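Local coordinates for putative hydrolase (Burkholderia cenocepacia, PDB 4X00), which is a putative aryl esterase of the alpha/beta hydrolase fold, probably hydrolysing ester bonds with a serine nucleophile, at residues A[38-43]-A[67-72]. Sequence-based numbering, arbitrary orientation.
Sequences IFIHGL and YDLRGH
The imidazole of H41 lies against L69, whose CG sits over one ring face, 3.8 Å from the centroid of the H41 ring, in a CH-pi contact. CG of H41 lies between the backbone N and the carbonyl carbon (chi1 68°), which turns the ring from the end of strand 36-40 across to the loop that follows strand 63-67. There NE2 of H41 accepts a nearly straight hydrogen bond from the backbone N of L69 (2.9 Å), although the donor is tilted 35° from the ring plane. The other ring nitrogen, ND1, donates in plane to G42 O at 2.8 Å. The CE1 edge of H41 meets the face of the H72 ring in a T-shaped pair, with H41 CE1 3.6 Å from H72 CG. H72 is itself fixed at both nitrogens: ND1 donates to R70 O within the type II turn 69-72, and NE2 is hydrogen-bonded to the backbone N of L44. Where the strands part, one water donates to both F39 O and Y67 O, and a second links H41 N to Y67 O while resting over the centre of the Y67 ring. I40 CG2 packs on Y67 OH (3.7 Å) and on L69 CD2, and I40 also touches the probable nucleophile elbow. H41 and G42 form an HG step after strand 36-40, as in other alpha/beta hydrolases. Because NE2 accepts and ND1 donates, buried H41 is most simply read as a neutral ND1-H tautomer.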
loop_
_atom_site.group_PDB
_atom_site.type_symbol
_atom_site.label_atom_id
_atom_site.label_comp_id
_atom_site.label_asym_id
_atom_site.label_seq_id
_atom_site.Cartn_x
_atom_site.Cartn_y
_atom_site.Cartn_z
ATOM N N ILE A 38 -1.954 -5.351 9.230
ATOM C CA ILE A 38 -1.228 -4.100 9.001
ATOM C C ILE A 38 -1.486 -3.632 7.580
ATOM O O ILE A 38 -1.206 -4.371 6.617
ATOM C CB ILE A 38 0.275 -4.286 9.239
ATOM C CG1 ILE A 38 0.550 -4.685 10.700
ATOM C CG2 ILE A 38 1.021 -3.026 8.872
ATOM C CD1 ILE A 38 1.991 -5.169 10.954
ATOM N N PHE A 39 -2.072 -2.427 7.483
ATOM C CA PHE A 39 -2.426 -1.804 6.215
ATOM C C PHE A 39 -1.332 -0.840 5.777
ATOM O O PHE A 39 -0.892 -0.007 6.575
ATOM C CB PHE A 39 -3.727 -1.030 6.334
ATOM C CG PHE A 39 -4.912 -1.890 6.671
ATOM C CD1 PHE A 39 -5.214 -2.170 7.990
ATOM C CD2 PHE A 39 -5.745 -2.383 5.664
ATOM C CE1 PHE A 39 -6.333 -2.948 8.312
ATOM C CE2 PHE A 39 -6.859 -3.170 5.966
ATOM C CZ PHE A 39 -7.152 -3.441 7.291
ATOM N N ILE A 40 -0.916 -0.952 4.518
ATOM C CA ILE A 40 0.191 -0.177 3.954
ATOM C C ILE A 40 -0.333 0.552 2.747
ATOM O O ILE A 40 -0.718 -0.090 1.766
ATOM C CB ILE A 40 1.352 -1.093 3.536
ATOM C CG1 ILE A 40 1.725 -2.035 4.684
ATOM C CG2 ILE A 40 2.566 -0.251 3.113
ATOM C CD1 ILE A 40 2.467 -3.274 4.206
ATOM N N HIS A 41 -0.437 1.876 2.824
ATOM C CA HIS A 41 -1.043 2.635 1.740
ATOM C C HIS A 41 -0.088 2.837 0.552
ATOM O O HIS A 41 1.035 2.319 0.546
ATOM C CB HIS A 41 -1.556 3.992 2.254
ATOM C CG HIS A 41 -0.467 4.938 2.673
ATOM N ND1 HIS A 41 0.241 5.717 1.778
ATOM C CD2 HIS A 41 0.015 5.246 3.906
ATOM C CE1 HIS A 41 1.130 6.451 2.445
ATOM N NE2 HIS A 41 0.994 6.206 3.741
ATOM N N GLY A 42 -0.565 3.559 -0.461
ATOM C CA GLY A 42 0.175 3.750 -1.694
ATOM C C GLY A 42 0.618 5.189 -1.888
ATOM O O GLY A 42 0.489 6.040 -0.996
ATOM N N LEU A 43 1.127 5.448 -3.074
ATOM C CA LEU A 43 1.743 6.742 -3.364
ATOM C C LEU A 43 0.739 7.880 -3.204
ATOM O O LEU A 43 -0.389 7.792 -3.726
ATOM C CB LEU A 43 2.285 6.737 -4.792
ATOM C CG LEU A 43 3.003 8.027 -5.205
ATOM C CD1 LEU A 43 4.239 8.338 -4.318
ATOM C CD2 LEU A 43 3.396 7.909 -6.665
ATOM N N TYR A 67 -0.367 2.968 9.200
ATOM C CA TYR A 67 0.694 3.940 9.412
ATOM C C TYR A 67 0.882 4.757 8.156
ATOM O O TYR A 67 0.416 4.388 7.065
ATOM C CB TYR A 67 2.018 3.265 9.804
ATOM C CG TYR A 67 2.706 2.421 8.764
ATOM C CD1 TYR A 67 2.263 1.128 8.493
ATOM C CD2 TYR A 67 3.830 2.889 8.086
ATOM C CE1 TYR A 67 2.924 0.317 7.582
ATOM C CE2 TYR A 67 4.510 2.104 7.178
ATOM C CZ TYR A 67 4.062 0.787 6.943
ATOM O OH TYR A 67 4.728 -0.011 6.047
ATOM N N ASP A 68 1.566 5.895 8.292
ATOM C CA ASP A 68 1.922 6.706 7.140
ATOM C C ASP A 68 3.309 6.282 6.659
ATOM O O ASP A 68 4.269 6.187 7.448
ATOM C CB ASP A 68 1.938 8.200 7.479
ATOM C CG ASP A 68 0.577 8.737 7.887
ATOM O OD1 ASP A 68 -0.464 8.102 7.593
ATOM O OD2 ASP A 68 0.547 9.799 8.539
ATOM N N LEU A 69 3.431 5.992 5.370
ATOM C CA LEU A 69 4.754 5.722 4.768
ATOM C C LEU A 69 5.709 6.893 4.962
ATOM O O LEU A 69 5.282 8.061 5.072
ATOM C CB LEU A 69 4.627 5.471 3.260
ATOM C CG LEU A 69 3.842 4.225 2.824
ATOM C CD1 LEU A 69 3.726 4.249 1.295
ATOM C CD2 LEU A 69 4.541 2.970 3.329
ATOM N N ARG A 70 7.004 6.593 4.989
ATOM C CA ARG A 70 7.974 7.680 4.944
ATOM C C ARG A 70 7.635 8.608 3.778
ATOM O O ARG A 70 7.193 8.183 2.695
ATOM C CB ARG A 70 9.413 7.149 4.815
ATOM C CG ARG A 70 9.736 6.382 3.530
ATOM C CD ARG A 70 11.260 6.040 3.455
ATOM N NE ARG A 70 11.658 5.425 4.724
ATOM C CZ ARG A 70 12.764 5.721 5.393
ATOM N NH1 ARG A 70 12.952 5.199 6.583
ATOM N NH2 ARG A 70 13.693 6.533 4.860
ATOM N N GLY A 71 7.829 9.906 4.004
ATOM C CA GLY A 71 7.516 10.888 2.970
ATOM C C GLY A 71 6.059 11.264 2.837
ATOM O O GLY A 71 5.742 12.102 1.995
ATOM N N HIS A 72 5.187 10.647 3.632
ATOM C CA HIS A 72 3.740 10.811 3.533
ATOM C C HIS A 72 3.095 11.205 4.847
ATOM O O HIS A 72 3.647 10.951 5.924
ATOM C CB HIS A 72 3.107 9.485 3.073
ATOM C CG HIS A 72 3.416 9.096 1.650
ATOM N ND1 HIS A 72 4.605 8.507 1.262
ATOM C CD2 HIS A 72 2.635 9.149 0.540
ATOM C CE1 HIS A 72 4.544 8.236 -0.037
ATOM N NE2 HIS A 72 3.360 8.622 -0.499
HETATM O O HOH W 1 -1.585 2.595 6.147
HETATM O O HOH W 2 1.544 2.658 5.102
#